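Phenylacetate-coenzyme A ligase (Bacteroides vulgatus, PDB 3LAX) belongs to the AMP-binding enzyme family, of which this fragment is the small C-terminal alpha/beta domain. Local coordinates at residues A[33-38]-A[46-51]. Residues are numbered along the deposited sequence; the frame is centred on the assembly and turned at random.
Sequences YLITLE and MTVEVE
Met-46, a selenomethionine, packs at the apolar centre against both Ile-35 and Leu-37 of the neighbouring strand, alongside Leu-37 and across Ile-35. Its CG is 3.8 Å from Ile-35 CG2, and its CE lies 3.8 Å from Leu-37 CD2. The chain runs extended through chi2 and then bends at chi3 (-69°), which brings CE within contact of both neighbours. On the same buried face Ile-35 CG1 meets Val-48 CG2 more loosely, at 4.3 Å, while Ile-19 of helix 16-24 covers Ile-35 and Met-46. Between the strands, four backbone N-to-O hydrogen bonds of 2.8 to 2.9 Å join the hydrogen-bonded pairs Leu-34/Glu-49 and Thr-36/Thr-47. The other face, with Leu-34, Thr-36, Thr-47 and Glu-49, is more polar. The Leu-34 side chain lies alongside that of Glu-49, with CD2 3.9 Å from OE1. One water donates to Glu-49 OE1 and to Leu-34 O while accepting from Thr-36 OG1 at 2.6 Å. A second water bonds to Thr-47 OG1, 2.8 Å away, near Glu-38 OE2. The antiparallel hairpin of strands 32-40 and 43-52, central in the mixed sheet, is therefore two-sided: apolar packing faces helix 16-24, whereas water bridges link polar groups across the strands on the other face.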
loop_
_atom_site.group_PDB
_atom_site.type_symbol
_atom_site.label_atom_id
_atom_site.label_comp_id
_atom_site.label_asym_id
_atom_site.label_seq_id
_atom_site.Cartn_x
_atom_site.Cartn_y
_atom_site.Cartn_z
ATOM N N TYR A 33 -1.318 -5.103 -5.181
ATOM C CA TYR A 33 -0.663 -4.296 -4.179
ATOM C C TYR A 33 -0.263 -5.218 -3.034
ATOM O O TYR A 33 -0.759 -6.356 -2.915
ATOM C CB TYR A 33 -1.618 -3.213 -3.665
ATOM C CG TYR A 33 -2.799 -3.798 -2.921
ATOM C CD1 TYR A 33 -2.789 -3.893 -1.544
ATOM C CD2 TYR A 33 -3.912 -4.270 -3.603
ATOM C CE1 TYR A 33 -3.865 -4.443 -0.853
ATOM C CE2 TYR A 33 -4.995 -4.814 -2.927
ATOM C CZ TYR A 33 -4.958 -4.903 -1.553
ATOM O OH TYR A 33 -6.024 -5.458 -0.868
ATOM N N LEU A 34 0.648 -4.738 -2.203
ATOM C CA LEU A 34 1.084 -5.495 -1.042
ATOM C C LEU A 34 1.350 -4.534 0.093
ATOM O O LEU A 34 2.095 -3.577 -0.065
ATOM C CB LEU A 34 2.363 -6.265 -1.364
ATOM C CG LEU A 34 2.937 -7.077 -0.204
ATOM C CD1 LEU A 34 1.952 -8.151 0.239
ATOM C CD2 LEU A 34 4.278 -7.685 -0.604
ATOM N N ILE A 35 0.702 -4.778 1.227
ATOM C CA ILE A 35 0.889 -3.965 2.408
ATOM C C ILE A 35 1.861 -4.716 3.307
ATOM O O ILE A 35 1.587 -5.848 3.703
ATOM C CB ILE A 35 -0.447 -3.792 3.164
ATOM C CG1 ILE A 35 -1.507 -3.119 2.276
ATOM C CG2 ILE A 35 -0.248 -3.018 4.446
ATOM C CD1 ILE A 35 -2.945 -3.290 2.806
ATOM N N THR A 36 3.006 -4.114 3.607
ATOM C CA THR A 36 3.980 -4.767 4.477
ATOM C C THR A 36 4.082 -4.023 5.800
ATOM O O THR A 36 4.290 -2.809 5.819
ATOM C CB THR A 36 5.388 -4.859 3.836
ATOM O OG1 THR A 36 5.315 -5.620 2.625
ATOM C CG2 THR A 36 6.368 -5.549 4.798
ATOM N N LEU A 37 3.909 -4.750 6.902
ATOM C CA LEU A 37 4.013 -4.170 8.235
ATOM C C LEU A 37 5.305 -4.668 8.853
ATOM O O LEU A 37 5.578 -5.869 8.860
ATOM C CB LEU A 37 2.829 -4.603 9.114
ATOM C CG LEU A 37 1.447 -4.290 8.524
ATOM C CD1 LEU A 37 0.318 -4.936 9.325
ATOM C CD2 LEU A 37 1.222 -2.783 8.401
ATOM N N GLU A 38 6.113 -3.758 9.371
ATOM C CA GLU A 38 7.321 -4.196 10.046
ATOM C C GLU A 38 7.685 -3.295 11.204
ATOM O O GLU A 38 7.120 -2.218 11.371
ATOM C CB GLU A 38 8.484 -4.338 9.061
ATOM C CG GLU A 38 8.673 -3.163 8.135
ATOM C CD GLU A 38 9.454 -3.541 6.889
ATOM O OE1 GLU A 38 10.457 -4.285 7.011
ATOM O OE2 GLU A 38 9.059 -3.098 5.789
HETATM N N MSE A 46 4.157 0.977 8.067
HETATM C CA MSE A 46 3.412 0.347 6.990
HETATM C C MSE A 46 3.963 0.817 5.658
HETATM O O MSE A 46 4.082 2.014 5.434
HETATM C CB MSE A 46 1.922 0.707 7.060
HETATM C CG MSE A 46 1.146 0.266 5.823
HETATM SE SE MSE A 46 -0.727 0.785 5.733
HETATM C CE MSE A 46 -1.369 -0.348 7.149
ATOM N N THR A 47 4.293 -0.129 4.784
ATOM C CA THR A 47 4.631 0.185 3.401
ATOM C C THR A 47 3.517 -0.348 2.512
ATOM O O THR A 47 3.033 -1.466 2.714
ATOM C CB THR A 47 5.976 -0.453 2.989
ATOM O OG1 THR A 47 7.018 0.058 3.828
ATOM C CG2 THR A 47 6.300 -0.133 1.528
ATOM N N VAL A 48 3.090 0.458 1.543
ATOM C CA VAL A 48 2.132 0.006 0.560
ATOM C C VAL A 48 2.816 0.032 -0.807
ATOM O O VAL A 48 3.061 1.102 -1.364
ATOM C CB VAL A 48 0.851 0.874 0.555
ATOM C CG1 VAL A 48 -0.115 0.397 -0.526
ATOM C CG2 VAL A 48 0.181 0.856 1.940
ATOM N N GLU A 49 3.135 -1.151 -1.312
ATOM C CA GLU A 49 3.662 -1.293 -2.669
ATOM C C GLU A 49 2.489 -1.528 -3.606
ATOM O O GLU A 49 1.573 -2.292 -3.300
ATOM C CB GLU A 49 4.602 -2.488 -2.760
ATOM C CG GLU A 49 5.945 -2.271 -2.097
ATOM C CD GLU A 49 6.786 -3.528 -2.073
ATOM O OE1 GLU A 49 6.367 -4.524 -1.446
ATOM O OE2 GLU A 49 7.871 -3.525 -2.691
ATOM N N VAL A 50 2.497 -0.866 -4.752
ATOM C CA VAL A 50 1.459 -1.105 -5.742
ATOM C C VAL A 50 2.067 -1.083 -7.129
ATOM O O VAL A 50 2.932 -0.256 -7.437
ATOM C CB VAL A 50 0.265 -0.115 -5.624
ATOM C CG1 VAL A 50 0.740 1.324 -5.668
ATOM C CG2 VAL A 50 -0.774 -0.388 -6.711
ATOM N N GLU A 51 1.630 -2.026 -7.949
ATOM C CA GLU A 51 2.128 -2.110 -9.313
ATOM C C GLU A 51 1.583 -0.986 -10.166
ATOM O O GLU A 51 0.398 -0.630 -10.093
ATOM C CB GLU A 51 1.747 -3.444 -9.946
ATOM C CG GLU A 51 2.460 -4.607 -9.340
ATOM C CD GLU A 51 2.269 -5.894 -10.129
ATOM O OE1 GLU A 51 1.618 -5.865 -11.194
ATOM O OE2 GLU A 51 2.771 -6.942 -9.672
HETATM O O HOH W 1 4.839 -3.857 0.752
HETATM O O HOH W 2 7.043 -1.283 6.244
#